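Local coordinates for malonyl CoA-acyl carrier protein transacylase (Burkholderia pseudomallei 1710b, PDB 3EZO), which probably transfers the malonyl group from malonyl-CoA to holo acyl carrier protein, the step that supplies malonyl-ACP for fatty acid synthesis, at residues A[91-96]-A[268-273]; A[225-230]-A[247-252]; A[237-242]-A[253-258]. One frame throughout, in Å; residues are numbered along the deposited sequence.

All three contacts belong to the acyl transferase domain. Interaction 1 joins strand 93-96 of its parallel sheet to helix 263-272 and spans the longest piece of chain, within which the other two lie; interaction 2 lies farther from the strand. Interactions 2 and 3 share helix 246-256: its earlier turns meet the loop 225-230, its last turn meets the loop 237-242, and their segments alternate along the sequence. Their centres are about 12 Å apart; that of interaction 1 is about 15 Å from interaction 3's and about 19 Å from interaction 2's. Interactions 1 and 3 touch through G96 O and N237 ND2, next to the predicted nucleophile S98, so the helix-packed sheet leads into the presumed active site.

Interaction 1: residues A[91-96]-A[268-273]; sequences PSIVAG and QHIARE
The imidazole of H269 meets I93 with its edge: the methyl CD1 of I93 lies in the ring plane, 3.9 Å from H269 CD2, with H269 NE2 next nearest. This is a carbon contact at the ring rim, with no I93 atom over a face. V242, from the loop 237-242, comes at NE2 from one side of the ring plane, displaced beyond the rim. I93 reaches this far because its CG1 stands opposite the backbone nitrogen (chi1 -171°) and the chain runs on extended, which carries CD1 out toward the helix; that methyl also comes within 4.3 Å of E273 CG, the aliphatic part of the glutamate.

The other branch of I93 serves I270. I93 CG2 sits 4.0 Å from I270 CG2, with I270 CG1 equally near, and the two side chains cross at a slant. I270 directs its longer arm along the strand, and its CD1 comes to rest 4.2 Å from A95 CB. I93 and A95, two residues apart on the strand, thus both turn toward the helix, while V94 between them points away. No hydrogen bond links the segments, and A12 of strand 11-15 touches both isoleucines, closing the apolar patch from the next strand.

Strand 93-96 and helix 268-272 run almost exactly antiparallel, at 173°, with axes 9.7 Å apart. This is the helix-on-sheet packing of an alpha/beta fold, with the strand leading through G96 toward what fits a GxSxG nucleophile elbow at the predicted active-site S98.

Interaction 2: residues A[225-230]-A[247-252]; sequences VDVKAP and AAIKDA
I249 and K250 are the two residues with which helix 246-256 grips the irregular chain 225-230, one by its hydrocarbon branches and the other by its whole length. At I249, the two branches part company. CG2 packs 4.0 Å from V227 CG1, the side chains crossing at a slant. The longer arm lies opposite the carbonyl carbon (chi1 -66°) and is extended, so CD1 reaches the CD-CG edge of the P230 ring, 3.6 Å from P230 CD and a little farther from P230 CG. The same methyl comes 4.2 Å from K228 O, while the side chain of K228 itself points away.

K250 follows, its carbon chain extended from CG to NZ and sliding past V227 in the opposite direction. V227 CG2 lies along that chain, 3.7 Å from K250 CE and 3.9 Å from K250 CG. Beyond V227 the ammonium group arrives at the backbone: K250 NZ donates a hydrogen bond of 2.9 Å to V225 O, approaching in the carbonyl plane with a C=O...N angle of 157°. A second hydrogen bond takes K250 NZ to L222 O, in helix 212-223. One lysine therefore ties the end of that helix and the loop after it to helix 246-256.

The chemistry divides neatly between methylene and ammonium. Apolar contacts flank the carbon chain, whereas two backbone carbonyls bind the nitrogen. D226 OD1, 6.8 Å from K250 NZ, makes no salt bridge with it, so the charge probably rests largely on the two carbonyl dipoles, which would be expected to favour the protonated lysine.

Interaction 3: residues A[237-242]-A[253-258]; sequences NIDVAV and LVRQAA
The loop 237-242 comes nearest the last turn of helix 246-256 at I238 and Q256, whose CA atoms are 5.3 Å apart. N237 OD1 accepts a 2.8 Å hydrogen bond from Q256 NE2. It is bent, with an N-H...O angle of 132°, and the donor stands above the carbonyl plane, although the two amides are only 21° from parallel. N237 OD1 also takes the backbone N of S98, and N237 ND2 gives to G96 O; Q256 NE2 reaches S98 O as well. Both amides thus brace the turn after strand 93-96, consistent with a nucleophile elbow carrying the predicted catalytic S98, while Q256 O receives ND1 of H207, the other predicted active-site residue.

On the far side of I238, R255 meets the carboxylate of D239 end-on in a two-pronged salt bridge: R255 NH1 to D239 OD1 at 3.0 Å and R255 NH2 to D239 OD2 at 2.8 Å. The planes are 15° apart, and both oxygens are met on their syn sides. D251, one turn earlier, takes R255 NE. Between these polar pairs I238 crosses R255 at about a right angle, CG1 3.5 Å from R255 NH1 and CD1 reaching R255 O.

Interaction 1: residues A[91-96]-A[268-273]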
loop_
_atom_site.group_PDB
_atom_site.type_symbol
_atom_site.label_atom_id
_atom_site.label_comp_id
_atom_site.label_asym_id
_atom_site.label_seq_id
_atom_site.Cartn_x
_atom_site.Cartn_y
_atom_site.Cartn_z
ATOM N N PRO A 91 -12.856 12.759 -2.973
ATOM C CA PRO A 91 -13.344 11.550 -3.603
ATOM C C PRO A 91 -14.512 10.953 -2.828
ATOM O O PRO A 91 -14.739 11.293 -1.669
ATOM C CB PRO A 91 -12.135 10.625 -3.577
ATOM C CG PRO A 91 -11.330 11.124 -2.424
ATOM C CD PRO A 91 -11.510 12.592 -2.425
ATOM N N SER A 92 -15.294 10.107 -3.482
ATOM C CA SER A 92 -16.441 9.508 -2.805
ATOM C C SER A 92 -16.072 8.213 -2.066
ATOM O O SER A 92 -16.816 7.751 -1.211
ATOM C CB SER A 92 -17.580 9.263 -3.780
ATOM O OG SER A 92 -17.123 8.651 -4.969
ATOM N N ILE A 93 -14.935 7.631 -2.431
ATOM C CA ILE A 93 -14.455 6.406 -1.832
ATOM C C ILE A 93 -12.947 6.328 -2.037
ATOM O O ILE A 93 -12.434 6.777 -3.049
ATOM C CB ILE A 93 -15.204 5.152 -2.389
ATOM C CG1 ILE A 93 -14.844 3.886 -1.574
ATOM C CG2 ILE A 93 -14.938 4.959 -3.853
ATOM C CD1 ILE A 93 -15.884 2.701 -1.768
ATOM N N VAL A 94 -12.244 5.803 -1.036
ATOM C CA VAL A 94 -10.818 5.648 -1.108
ATOM C C VAL A 94 -10.390 4.242 -0.693
ATOM O O VAL A 94 -11.165 3.514 -0.081
ATOM C CB VAL A 94 -10.120 6.668 -0.220
ATOM C CG1 VAL A 94 -10.374 8.122 -0.771
ATOM C CG2 VAL A 94 -10.598 6.525 1.239
ATOM N N ALA A 95 -9.162 3.889 -1.069
ATOM C CA ALA A 95 -8.497 2.666 -0.649
ATOM C C ALA A 95 -7.010 2.894 -0.887
ATOM O O ALA A 95 -6.605 3.822 -1.622
ATOM C CB ALA A 95 -9.001 1.455 -1.486
ATOM N N GLY A 96 -6.190 2.065 -0.271
ATOM C CA GLY A 96 -4.745 2.045 -0.557
ATOM C C GLY A 96 -4.135 0.667 -0.353
ATOM O O GLY A 96 -4.661 -0.156 0.396
ATOM N N GLN A 268 -12.692 -3.662 -7.572
ATOM C CA GLN A 268 -13.992 -4.113 -8.028
ATOM C C GLN A 268 -15.111 -3.598 -7.150
ATOM O O GLN A 268 -16.178 -3.274 -7.649
ATOM C CB GLN A 268 -14.019 -5.638 -8.083
ATOM C CG GLN A 268 -13.040 -6.171 -9.121
ATOM C CD GLN A 268 -12.923 -7.662 -9.107
ATOM O OE1 GLN A 268 -13.099 -8.316 -8.067
ATOM N NE2 GLN A 268 -12.621 -8.226 -10.284
ATOM N N HIS A 269 -14.853 -3.500 -5.841
ATOM C CA HIS A 269 -15.829 -2.967 -4.891
ATOM C C HIS A 269 -16.125 -1.524 -5.272
ATOM O O HIS A 269 -17.297 -1.110 -5.312
ATOM C CB HIS A 269 -15.328 -3.060 -3.448
ATOM C CG HIS A 269 -16.239 -2.423 -2.465
ATOM N ND1 HIS A 269 -17.085 -3.152 -1.661
ATOM C CD2 HIS A 269 -16.480 -1.117 -2.185
ATOM C CE1 HIS A 269 -17.777 -2.325 -0.898
ATOM N NE2 HIS A 269 -17.444 -1.083 -1.214
ATOM N N ILE A 270 -15.062 -0.778 -5.573
ATOM C CA ILE A 270 -15.177 0.643 -5.942
ATOM C C ILE A 270 -16.030 0.795 -7.206
ATOM O O ILE A 270 -16.941 1.609 -7.235
ATOM C CB ILE A 270 -13.760 1.296 -6.107
ATOM C CG1 ILE A 270 -13.126 1.464 -4.697
ATOM C CG2 ILE A 270 -13.876 2.603 -6.888
ATOM C CD1 ILE A 270 -11.648 1.715 -4.699
ATOM N N ALA A 271 -15.728 -0.009 -8.222
ATOM C CA ALA A 271 -16.491 -0.045 -9.460
ATOM C C ALA A 271 -17.966 -0.368 -9.236
ATOM O O ALA A 271 -18.820 0.234 -9.887
ATOM C CB ALA A 271 -15.909 -1.048 -10.408
ATOM N N ARG A 272 -18.274 -1.322 -8.345
ATOM C CA ARG A 272 -19.691 -1.695 -8.078
ATOM C C ARG A 272 -20.436 -0.580 -7.362
ATOM O O ARG A 272 -21.653 -0.581 -7.341
ATOM C CB ARG A 272 -19.829 -3.007 -7.259
ATOM C CG ARG A 272 -19.473 -4.232 -8.048
ATOM C CD ARG A 272 -19.981 -5.524 -7.390
ATOM N NE ARG A 272 -19.407 -5.569 -6.068
ATOM C CZ ARG A 272 -18.201 -6.054 -5.797
ATOM N NH1 ARG A 272 -17.462 -6.598 -6.754
ATOM N NH2 ARG A 272 -17.748 -6.011 -4.553
ATOM N N GLU A 273 -19.728 0.383 -6.785
ATOM C CA GLU A 273 -20.405 1.546 -6.221
ATOM C C GLU A 273 -20.753 2.582 -7.293
ATOM O O GLU A 273 -21.249 3.660 -6.975
ATOM C CB GLU A 273 -19.554 2.211 -5.130
ATOM C CG GLU A 273 -19.352 1.350 -3.878
ATOM C CD GLU A 273 -20.638 1.104 -3.139
ATOM O OE1 GLU A 273 -21.422 2.073 -3.032
ATOM O OE2 GLU A 273 -20.862 -0.038 -2.660
#

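Interaction 2: residues A[225-230]-A[247-252]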
loop_
_atom_site.group_PDB
_atom_site.type_symbol
_atom_site.label_atom_id
_atom_site.label_comp_id
_atom_site.label_asym_id
_atom_site.label_seq_id
_atom_site.Cartn_x
_atom_site.Cartn_y
_atom_site.Cartn_z
ATOM N N VAL A 225 -4.034 4.994 19.801
ATOM C CA VAL A 225 -4.194 5.942 18.695
ATOM C C VAL A 225 -5.661 6.340 18.602
ATOM O O VAL A 225 -6.555 5.470 18.661
ATOM C CB VAL A 225 -3.706 5.349 17.375
ATOM C CG1 VAL A 225 -3.962 6.279 16.218
ATOM C CG2 VAL A 225 -2.202 4.948 17.491
ATOM N N ASP A 226 -5.913 7.644 18.502
ATOM C CA ASP A 226 -7.277 8.156 18.357
ATOM C C ASP A 226 -7.754 7.981 16.934
ATOM O O ASP A 226 -7.367 8.737 16.056
ATOM C CB ASP A 226 -7.342 9.660 18.678
ATOM C CG ASP A 226 -8.785 10.182 18.716
ATOM O OD1 ASP A 226 -9.683 9.411 19.130
ATOM O OD2 ASP A 226 -9.021 11.338 18.351
ATOM N N VAL A 227 -8.559 6.976 16.683
ATOM C CA VAL A 227 -9.073 6.774 15.361
ATOM C C VAL A 227 -10.513 7.247 15.417
ATOM O O VAL A 227 -11.215 6.923 16.360
ATOM C CB VAL A 227 -8.983 5.286 14.920
ATOM C CG1 VAL A 227 -9.734 5.071 13.593
ATOM C CG2 VAL A 227 -7.491 4.817 14.862
ATOM N N LYS A 228 -10.918 7.991 14.390
ATOM C CA LYS A 228 -12.239 8.561 14.252
ATOM C C LYS A 228 -12.985 7.941 13.089
ATOM O O LYS A 228 -12.358 7.458 12.138
ATOM C CB LYS A 228 -12.084 10.033 13.900
ATOM C CG LYS A 228 -11.304 10.844 14.887
ATOM C CD LYS A 228 -12.144 11.859 15.572
ATOM C CE LYS A 228 -11.278 12.975 16.131
ATOM N NZ LYS A 228 -12.072 13.718 17.111
ATOM N N ALA A 229 -14.317 8.020 13.112
ATOM C CA ALA A 229 -15.145 7.479 12.019
ATOM C C ALA A 229 -14.839 8.267 10.752
ATOM O O ALA A 229 -14.817 9.478 10.805
ATOM C CB ALA A 229 -16.653 7.606 12.355
ATOM N N PRO A 230 -14.608 7.580 9.619
ATOM C CA PRO A 230 -14.190 8.303 8.418
ATOM C C PRO A 230 -15.294 9.167 7.807
ATOM O O PRO A 230 -16.463 8.843 7.892
ATOM C CB PRO A 230 -13.728 7.200 7.447
ATOM C CG PRO A 230 -14.068 5.922 8.048
ATOM C CD PRO A 230 -14.493 6.114 9.479
ATOM N N ALA A 247 -12.839 0.906 16.326
ATOM C CA ALA A 247 -12.291 -0.396 16.744
ATOM C C ALA A 247 -12.118 -1.387 15.560
ATOM O O ALA A 247 -11.108 -2.140 15.472
ATOM C CB ALA A 247 -13.166 -0.993 17.874
ATOM N N ALA A 248 -13.107 -1.387 14.668
ATOM C CA ALA A 248 -13.095 -2.240 13.476
ATOM C C ALA A 248 -12.008 -1.824 12.491
ATOM O O ALA A 248 -11.369 -2.662 11.884
ATOM C CB ALA A 248 -14.455 -2.176 12.785
ATOM N N ILE A 249 -11.810 -0.510 12.357
ATOM C CA ILE A 249 -10.739 0.030 11.492
ATOM C C ILE A 249 -9.376 -0.400 12.002
ATOM O O ILE A 249 -8.560 -0.916 11.246
ATOM C CB ILE A 249 -10.828 1.554 11.428
ATOM C CG1 ILE A 249 -12.119 1.957 10.709
ATOM C CG2 ILE A 249 -9.544 2.165 10.807
ATOM C CD1 ILE A 249 -12.381 3.462 10.785
ATOM N N LYS A 250 -9.152 -0.207 13.294
ATOM C CA LYS A 250 -7.963 -0.685 13.956
ATOM C C LYS A 250 -7.750 -2.180 13.736
ATOM O O LYS A 250 -6.638 -2.592 13.374
ATOM C CB LYS A 250 -8.015 -0.422 15.460
ATOM C CG LYS A 250 -8.038 1.038 15.870
ATOM C CD LYS A 250 -7.842 1.205 17.395
ATOM C CE LYS A 250 -7.904 2.677 17.790
ATOM N NZ LYS A 250 -7.733 2.875 19.226
ATOM N N ASP A 251 -8.798 -2.990 13.948
ATOM C CA ASP A 251 -8.640 -4.426 13.817
ATOM C C ASP A 251 -8.282 -4.845 12.379
ATOM O O ASP A 251 -7.462 -5.758 12.161
ATOM C CB ASP A 251 -9.895 -5.183 14.271
ATOM C CG ASP A 251 -9.661 -6.675 14.266
ATOM O OD1 ASP A 251 -8.787 -7.151 15.026
ATOM O OD2 ASP A 251 -10.294 -7.337 13.428
ATOM N N ALA A 252 -8.879 -4.149 11.409
ATOM C CA ALA A 252 -8.558 -4.378 10.004
ATOM C C ALA A 252 -7.098 -4.024 9.733
ATOM O O ALA A 252 -6.427 -4.704 8.966
ATOM C CB ALA A 252 -9.498 -3.612 9.098
#

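Interaction 3: residues A[237-242]-A[253-258]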
loop_
_atom_site.group_PDB
_atom_site.type_symbol
_atom_site.label_atom_id
_atom_site.label_comp_id
_atom_site.label_asym_id
_atom_site.label_seq_id
_atom_site.Cartn_x
_atom_site.Cartn_y
_atom_site.Cartn_z
ATOM N N ASN A 237 -8.182 -3.614 2.806
ATOM C CA ASN A 237 -7.472 -4.645 2.073
ATOM C C ASN A 237 -7.846 -6.042 2.556
ATOM O O ASN A 237 -7.919 -6.969 1.783
ATOM C CB ASN A 237 -5.973 -4.506 2.283
ATOM C CG ASN A 237 -5.353 -3.305 1.594
ATOM O OD1 ASN A 237 -4.210 -2.962 1.890
ATOM N ND2 ASN A 237 -6.046 -2.708 0.654
ATOM N N ILE A 238 -8.000 -6.188 3.852
ATOM C CA ILE A 238 -8.132 -7.522 4.490
ATOM C C ILE A 238 -9.516 -8.133 4.241
ATOM O O ILE A 238 -9.619 -9.301 3.859
ATOM C CB ILE A 238 -7.770 -7.472 5.983
ATOM C CG1 ILE A 238 -7.571 -8.901 6.557
ATOM C CG2 ILE A 238 -8.806 -6.670 6.803
ATOM C CD1 ILE A 238 -6.264 -9.576 6.203
ATOM N N ASP A 239 -10.568 -7.336 4.376
ATOM C CA ASP A 239 -11.904 -7.843 4.304
ATOM C C ASP A 239 -12.695 -7.326 3.091
ATOM O O ASP A 239 -13.792 -7.791 2.832
ATOM C CB ASP A 239 -12.650 -7.479 5.572
ATOM C CG ASP A 239 -12.092 -8.143 6.819
ATOM O OD1 ASP A 239 -11.378 -9.170 6.740
ATOM O OD2 ASP A 239 -12.392 -7.621 7.916
ATOM N N VAL A 240 -12.130 -6.399 2.318
ATOM C CA VAL A 240 -12.893 -5.701 1.299
ATOM C C VAL A 240 -14.200 -5.128 1.889
ATOM O O VAL A 240 -15.257 -5.180 1.263
ATOM C CB VAL A 240 -13.151 -6.604 0.079
ATOM C CG1 VAL A 240 -13.468 -5.780 -1.121
ATOM C CG2 VAL A 240 -11.918 -7.551 -0.189
ATOM N N ALA A 241 -14.102 -4.552 3.087
ATOM C CA ALA A 241 -15.243 -4.022 3.810
ATOM C C ALA A 241 -15.052 -2.538 4.011
ATOM O O ALA A 241 -13.925 -2.048 4.174
ATOM C CB ALA A 241 -15.373 -4.704 5.192
ATOM N N VAL A 242 -16.178 -1.841 4.038
ATOM C CA VAL A 242 -16.285 -0.446 4.441
ATOM C C VAL A 242 -16.868 -0.421 5.849
ATOM O O VAL A 242 -18.019 -0.755 6.045
ATOM C CB VAL A 242 -17.216 0.355 3.450
ATOM C CG1 VAL A 242 -17.335 1.834 3.900
ATOM C CG2 VAL A 242 -16.694 0.240 2.038
ATOM N N LEU A 253 -6.585 -2.980 10.371
ATOM C CA LEU A 253 -5.149 -2.669 10.234
ATOM C C LEU A 253 -4.251 -3.724 10.892
ATOM O O LEU A 253 -3.188 -4.034 10.357
ATOM C CB LEU A 253 -4.803 -1.271 10.763
ATOM C CG LEU A 253 -5.395 -0.089 9.993
ATOM C CD1 LEU A 253 -5.015 1.226 10.743
ATOM C CD2 LEU A 253 -4.978 -0.074 8.526
ATOM N N VAL A 254 -4.674 -4.242 12.049
ATOM C CA VAL A 254 -3.924 -5.295 12.787
ATOM C C VAL A 254 -3.813 -6.547 11.918
ATOM O O VAL A 254 -2.698 -7.078 11.686
ATOM C CB VAL A 254 -4.594 -5.594 14.168
ATOM C CG1 VAL A 254 -4.097 -6.920 14.799
ATOM C CG2 VAL A 254 -4.424 -4.411 15.140
ATOM N N ARG A 255 -4.955 -7.000 11.378
ATOM C CA ARG A 255 -4.988 -8.233 10.607
ATOM C C ARG A 255 -4.344 -8.044 9.251
ATOM O O ARG A 255 -3.773 -9.006 8.660
ATOM C CB ARG A 255 -6.414 -8.778 10.502
ATOM C CG ARG A 255 -6.910 -9.399 11.815
ATOM C CD ARG A 255 -8.325 -10.014 11.718
ATOM N NE ARG A 255 -9.323 -8.984 11.469
ATOM C CZ ARG A 255 -9.956 -8.767 10.321
ATOM N NH1 ARG A 255 -9.748 -9.539 9.283
ATOM N NH2 ARG A 255 -10.828 -7.744 10.224
ATOM N N GLN A 256 -4.383 -6.821 8.747
ATOM C CA GLN A 256 -3.825 -6.542 7.415
ATOM C C GLN A 256 -2.371 -6.991 7.284
ATOM O O GLN A 256 -1.971 -7.502 6.245
ATOM C CB GLN A 256 -3.899 -5.062 7.111
ATOM C CG GLN A 256 -3.523 -4.643 5.679
ATOM C CD GLN A 256 -2.855 -3.280 5.553
ATOM O OE1 GLN A 256 -1.921 -2.937 6.300
ATOM N NE2 GLN A 256 -3.243 -2.547 4.522
ATOM N N ALA A 257 -1.600 -6.782 8.341
ATOM C CA ALA A 257 -0.159 -6.948 8.276
ATOM C C ALA A 257 0.238 -8.395 8.047
ATOM O O ALA A 257 1.302 -8.648 7.467
ATOM C CB ALA A 257 0.495 -6.409 9.523
ATOM N N ALA A 258 -0.608 -9.326 8.484
ATOM C CA ALA A 258 -0.271 -10.737 8.438
ATOM C C ALA A 258 -1.315 -11.472 7.618
ATOM O O ALA A 258 -1.426 -12.700 7.725
ATOM C CB ALA A 258 -0.183 -11.336 9.845
#